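Activating signal cointegrator 1 complex subunit 2 (Homo sapiens, PDB 6YXQ) binds polyubiquitin chains, recruits ASCC3 and ALKBH3 to sites of DNA damage, and takes part in the rescue of stalled ribosomes. Local coordinates at residues B[130-133]-B[134-137]; B[184-187]-B[188-192]; B[199-202]-B[203-206]. All blocks are in the same frame, centred on the assembly; numbering follows the deposited sequence.

Contact 1. Residues B[130-133]-B[134-137]; sequences TFLR and MSTH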
# COMPACT_ATOMS: atom_id res chain seq x y z
N THR B 130 -6.55 0.14 -7.71
CA THR B 130 -7.21 -1.16 -7.59
C THR B 130 -8.09 -1.21 -6.34
O THR B 130 -9.25 -1.65 -6.38
CB THR B 130 -6.17 -2.27 -7.56
OG1 THR B 130 -5.31 -2.14 -8.69
CG2 THR B 130 -6.84 -3.63 -7.58
N PHE B 131 -7.54 -0.77 -5.21
CA PHE B 131 -8.33 -0.82 -3.99
C PHE B 131 -9.51 0.15 -4.05
O PHE B 131 -10.57 -0.15 -3.50
CB PHE B 131 -7.45 -0.58 -2.77
CG PHE B 131 -6.79 -1.83 -2.28
CD1 PHE B 131 -7.52 -2.76 -1.55
CD2 PHE B 131 -5.48 -2.12 -2.61
CE1 PHE B 131 -6.93 -3.94 -1.12
CE2 PHE B 131 -4.88 -3.30 -2.19
CZ PHE B 131 -5.61 -4.22 -1.45
N LEU B 132 -9.35 1.28 -4.73
CA LEU B 132 -10.49 2.16 -4.97
C LEU B 132 -11.58 1.44 -5.76
O LEU B 132 -12.78 1.53 -5.42
CB LEU B 132 -10.04 3.41 -5.73
CG LEU B 132 -10.81 4.70 -5.46
CD1 LEU B 132 -10.09 5.82 -6.16
CD2 LEU B 132 -12.26 4.65 -5.90
N ARG B 133 -11.19 0.76 -6.84
CA ARG B 133 -12.18 0.06 -7.64
C ARG B 133 -12.96 -0.95 -6.81
O ARG B 133 -14.18 -1.05 -6.93
CB ARG B 133 -11.52 -0.64 -8.83
CG ARG B 133 -12.47 -0.85 -9.98
CD ARG B 133 -11.77 -1.26 -11.25
NE ARG B 133 -12.71 -1.32 -12.36
CZ ARG B 133 -12.44 -1.85 -13.55
NH1 ARG B 133 -11.24 -2.37 -13.78
NH2 ARG B 133 -13.36 -1.85 -14.49
N MSE B 134 -12.26 -1.68 -5.95
CA MSE B 134 -12.94 -2.70 -5.15
C MSE B 134 -13.75 -2.12 -3.99
O MSE B 134 -14.72 -2.72 -3.54
CB MSE B 134 -11.94 -3.71 -4.61
CG MSE B 134 -11.21 -4.46 -5.69
SE MSE B 134 -10.13 -5.89 -4.91
CE MSE B 134 -8.60 -4.88 -4.32
N SER B 135 -13.35 -0.94 -3.50
CA SER B 135 -14.13 -0.28 -2.47
C SER B 135 -15.41 0.32 -3.03
O SER B 135 -16.40 0.45 -2.31
CB SER B 135 -13.29 0.81 -1.80
OG SER B 135 -12.92 1.79 -2.75
N THR B 136 -15.41 0.69 -4.31
CA THR B 136 -16.61 1.25 -4.93
C THR B 136 -17.57 0.14 -5.34
O THR B 136 -17.18 -0.82 -6.01
CB THR B 136 -16.25 2.09 -6.16
OG1 THR B 136 -15.04 2.81 -5.93
CG2 THR B 136 -17.39 3.07 -6.48
N HIS B 137 -18.83 0.27 -4.94
CA HIS B 137 -19.87 -0.66 -5.37
C HIS B 137 -20.71 -0.12 -6.51
O HIS B 137 -21.57 -0.84 -7.03
CB HIS B 137 -20.78 -1.05 -4.19
CG HIS B 137 -21.57 0.09 -3.62
ND1 HIS B 137 -20.98 1.24 -3.14
CD2 HIS B 137 -22.90 0.25 -3.43
CE1 HIS B 137 -21.91 2.06 -2.69
NE2 HIS B 137 -23.09 1.48 -2.86
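The backbone runs as an ordinary alpha-helix to its last turn, with M134 N 3.0 Å from T130 O and S135 N 2.9 Å from F131 O, and T136 is the first residue to leave helical torsions. Near this C-terminal end, L132 O is gripped by three donors. T136 N bonds to it in the helical i to i+4 manner, while T136 OG1, at 2.6 Å from L132 O, comes in above the carbonyl plane instead of on a lone pair. S135 OG, 2.7 Å from L132 O, approaches the oxygen from the flank, the C=O...OG angle being 109°. This is possible because S135 turns its hydroxyl in between its own backbone N and carbonyl carbon (chi1 62°), where OG reaches back along the helix. Two hydroxyls thus supplement the backbone bond where the helix ends, and the L132 side chain runs alongside that of T136.

On another side of the helix the selenomethionine M134 closes an apolar cluster. Its chain bends at the last torsion (chi3 -81°), which brings the methyl CE over one face of the F131 ring, 3.9 Å from the ring centroid, a CH-pi contact offset toward the CD1-CE1 side. The same methyl meets T130 CG2, also at 3.9 Å, so that CE touches both a ring and a methyl from the preceding turn.

R133 is extended and ends in a salt bridge to E139, with F81 giving a cation-pi contact. F131 packs against L95 and L99 of helix 89-101, T130 faces helix 53-75, and M134 meets F81 and W82 of helix 78-87. L132 and S135 lean on helix 177-190, while L132 and R133 also reach L171 and F167 of the ASCC3 chain.

Contact 2. Residues B[184-187]-B[188-192]; sequences IGNI and FTQQP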
# COMPACT_ATOMS: atom_id res chain seq x y z
N ILE B 184 -13.00 3.60 2.88
CA ILE B 184 -13.08 2.84 4.13
C ILE B 184 -14.48 2.94 4.71
O ILE B 184 -15.07 1.94 5.14
CB ILE B 184 -12.01 3.33 5.13
CG1 ILE B 184 -10.63 3.33 4.48
CG2 ILE B 184 -12.00 2.43 6.34
CD1 ILE B 184 -10.04 1.95 4.26
N GLY B 185 -15.04 4.15 4.73
CA GLY B 185 -16.40 4.32 5.21
C GLY B 185 -17.39 3.50 4.41
O GLY B 185 -18.33 2.93 4.97
N ASN B 186 -17.16 3.38 3.10
CA ASN B 186 -18.09 2.60 2.28
C ASN B 186 -17.99 1.12 2.59
O ASN B 186 -19.01 0.44 2.67
CB ASN B 186 -17.83 2.86 0.80
CG ASN B 186 -18.94 2.31 -0.08
OD1 ASN B 186 -20.13 2.54 0.17
ND2 ASN B 186 -18.56 1.57 -1.12
N ILE B 187 -16.78 0.59 2.75
CA ILE B 187 -16.69 -0.84 3.02
C ILE B 187 -17.25 -1.17 4.40
O ILE B 187 -17.95 -2.17 4.58
CB ILE B 187 -15.26 -1.38 2.81
CG1 ILE B 187 -14.35 -1.07 3.99
CG2 ILE B 187 -14.67 -0.85 1.51
CD1 ILE B 187 -12.93 -1.52 3.75
N PHE B 188 -17.01 -0.29 5.39
CA PHE B 188 -17.60 -0.52 6.70
C PHE B 188 -19.12 -0.36 6.67
O PHE B 188 -19.83 -1.05 7.42
CB PHE B 188 -17.00 0.44 7.73
CG PHE B 188 -15.74 -0.06 8.36
CD1 PHE B 188 -14.50 0.26 7.82
CD2 PHE B 188 -15.78 -0.84 9.50
CE1 PHE B 188 -13.34 -0.20 8.40
CE2 PHE B 188 -14.63 -1.30 10.08
CZ PHE B 188 -13.40 -0.98 9.53
N THR B 189 -19.64 0.52 5.82
CA THR B 189 -21.09 0.68 5.71
C THR B 189 -21.72 -0.53 5.05
O THR B 189 -22.72 -1.07 5.54
CB THR B 189 -21.41 1.95 4.91
OG1 THR B 189 -20.72 3.07 5.47
CG2 THR B 189 -22.90 2.23 4.94
N GLN B 190 -21.14 -0.99 3.93
CA GLN B 190 -21.74 -2.08 3.18
C GLN B 190 -21.55 -3.42 3.87
O GLN B 190 -22.41 -4.30 3.74
CB GLN B 190 -21.17 -2.12 1.76
CG GLN B 190 -21.29 -0.82 0.95
CD GLN B 190 -22.66 -0.14 1.05
OE1 GLN B 190 -23.70 -0.79 1.23
NE2 GLN B 190 -22.66 1.18 0.91
N GLN B 191 -20.46 -3.60 4.62
CA GLN B 191 -20.24 -4.82 5.38
C GLN B 191 -19.80 -4.42 6.78
O GLN B 191 -18.62 -4.15 7.03
CB GLN B 191 -19.20 -5.72 4.70
CG GLN B 191 -18.72 -6.89 5.55
CD GLN B 191 -19.84 -7.75 6.07
OE1 GLN B 191 -20.56 -7.38 7.00
NE2 GLN B 191 -20.03 -8.90 5.44
N PRO B 192 -20.73 -4.37 7.74
CA PRO B 192 -20.38 -3.91 9.08
C PRO B 192 -19.65 -4.94 9.92
O PRO B 192 -19.22 -4.61 11.03
CB PRO B 192 -21.74 -3.56 9.71
CG PRO B 192 -22.72 -3.53 8.55
CD PRO B 192 -22.19 -4.52 7.57
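The F188 ring runs alongside I184, and the methyl CG2 of I184 meets its CD1-CE1 side, 3.6 Å from F188 CE1. I184 O sits at the edge of the same ring, near its plane, and accepts the almost straight backbone bond from F188 N at 3.0 Å. On another side of the helix, N186 and Q190 join by their amides. Q190 NE2 donates to N186 OD1 at 3.0 Å with an N-H...O angle of 171°; OD1 lies in the plane of the Q190 amide, yet the two amide planes are 62° apart, and NE2 comes in tilted from the plane of the N186 carbonyl. A bend at chi2 (-45°) curls Q190 back to reach it. The second branch of N186, ND2, is held by S135 O. With an alanine in place of Q190, the N186 amide would probably turn more freely about its remaining hold through ND2, and a gap would open beside helix 147-156. Where the helix ends, Q191 OE1 caps S193 N at the start of helix 193-216. I184, I187 and F188 all pack on I165 of helix 162-172, F188 stacks on F267, and Q190 rests on P147 and F150 of helix 147-156.

Contact 3. Residues B[199-202]-B[203-206]; sequences DETL and PTIL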
# COMPACT_ATOMS: atom_id res chain seq x y z
N ASP B 199 -13.01 -5.49 16.45
CA ASP B 199 -13.20 -5.95 17.82
C ASP B 199 -12.26 -7.11 18.13
O ASP B 199 -11.39 -7.01 19.01
CB ASP B 199 -14.66 -6.35 18.02
CG ASP B 199 -15.01 -6.57 19.48
OD1 ASP B 199 -14.14 -6.33 20.34
OD2 ASP B 199 -16.15 -6.97 19.75
N GLU B 200 -12.38 -8.21 17.38
CA GLU B 200 -11.59 -9.39 17.68
C GLU B 200 -10.10 -9.13 17.55
O GLU B 200 -9.30 -9.82 18.19
CB GLU B 200 -12.01 -10.55 16.76
CG GLU B 200 -13.51 -10.80 16.71
CD GLU B 200 -13.89 -11.82 15.66
OE1 GLU B 200 -13.03 -12.66 15.31
OE2 GLU B 200 -15.03 -11.78 15.17
N THR B 201 -9.72 -8.13 16.76
CA THR B 201 -8.31 -7.82 16.56
C THR B 201 -7.74 -7.00 17.70
O THR B 201 -6.53 -7.04 17.94
CB THR B 201 -8.14 -7.11 15.22
OG1 THR B 201 -8.71 -7.92 14.19
CG2 THR B 201 -6.67 -6.85 14.91
N LEU B 202 -8.59 -6.26 18.42
CA LEU B 202 -8.07 -5.38 19.46
C LEU B 202 -7.28 -6.10 20.54
O LEU B 202 -6.22 -5.58 20.93
CB LEU B 202 -9.22 -4.57 20.08
CG LEU B 202 -9.52 -3.30 19.28
CD1 LEU B 202 -10.79 -2.69 19.75
CD2 LEU B 202 -8.38 -2.32 19.44
N PRO B 203 -7.70 -7.26 21.06
CA PRO B 203 -6.85 -7.95 22.04
C PRO B 203 -5.44 -8.22 21.53
O PRO B 203 -4.48 -8.08 22.31
CB PRO B 203 -7.62 -9.25 22.32
CG PRO B 203 -9.03 -8.91 22.06
CD PRO B 203 -9.03 -7.90 20.95
N THR B 204 -5.28 -8.57 20.25
CA THR B 204 -3.93 -8.77 19.72
C THR B 204 -3.17 -7.46 19.69
O THR B 204 -2.00 -7.39 20.10
CB THR B 204 -3.99 -9.39 18.32
OG1 THR B 204 -4.23 -8.35 17.36
CG2 THR B 204 -5.10 -10.42 18.24
N ILE B 205 -3.83 -6.38 19.25
CA ILE B 205 -3.20 -5.07 19.18
C ILE B 205 -2.62 -4.69 20.54
O ILE B 205 -1.42 -4.41 20.67
CB ILE B 205 -4.20 -4.00 18.70
CG1 ILE B 205 -4.66 -4.31 17.27
CG2 ILE B 205 -3.59 -2.62 18.81
CD1 ILE B 205 -5.54 -3.24 16.66
N LEU B 206 -3.48 -4.68 21.56
CA LEU B 206 -3.02 -4.38 22.91
C LEU B 206 -1.90 -5.32 23.32
O LEU B 206 -0.93 -4.89 23.97
CB LEU B 206 -4.18 -4.50 23.90
CG LEU B 206 -5.27 -3.44 23.79
CD1 LEU B 206 -6.50 -3.86 24.58
CD2 LEU B 206 -4.75 -2.09 24.26
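T204 and I205 both reach back to T201 O, which accepts two donors in its carbonyl plane. T204 OG1 lies 2.7 Å from T201 O and uses a lone pair; I205 N, 3.1 Å from T201 O, makes the regular helical bond. The hydroxyl gets there because T204 holds OG1 between its backbone N and carbonyl carbon (chi1 82°), turned back toward the preceding turn. One residue on, L206 N bonds to L202 O at 3.0 Å with an N-H...O angle of 169°, which shows that regular helix has resumed.

The helical bonding is broken at P203, one turn after D199. P203 has no N-H to donate, and its CD stands 3.2 Å from D199 O, where a helical N-H would otherwise point. The i to i+4 bond from T204 N to E200 O is also missing, and the helix kinks at these two residues. D199 O instead accepts L202 N, a bond closed over three residues.

Apolar branches cross between the turns: L202 CD2 meets I205 CD1 at 4.1 Å, and T201 CG2 approaches I205 CG1 at 4.0 Å. T201 can offer this methyl because its hydroxyl is turned the other way, to D197 O one turn earlier. D199 is positioned by K276, through a salt bridge, and by a hydrogen bond from H277.

This kinked part of helix 193-216 has both intrachain helices and the ASCC3 chain around it. L202 packs on T273 and F274 of helix 271-275, and L206 on F279 and R282 of helix 279-300, whereas T201 and I205 meet L14, and T204 meets F17, of the ASCC3 chain.

Contacts 1 and 2 are directly coupled: their centres are 12 Å apart, and S135 O lies 2.7 Å from N186 ND2, a probable hydrogen bond that ties the end of helix 114-135 to helix 177-190; S135 CB also packs on I187 CG2 at 4.0 Å. Contact 3 lies on the next helix in the chain, its centre 19 Å from that of contact 2 with nearest atoms about 8 Å apart, and 26 Å from that of contact 1. Contacts 1 and 3 do not touch, their nearest atoms being about 16 Å apart, yet both meet the ASCC3 chain, whereas contact 2 does not. All three belong to the helical ASCC3-binding N-terminal part of ASCC2; the ubiquitin-binding CUE domain lies beyond this fragment.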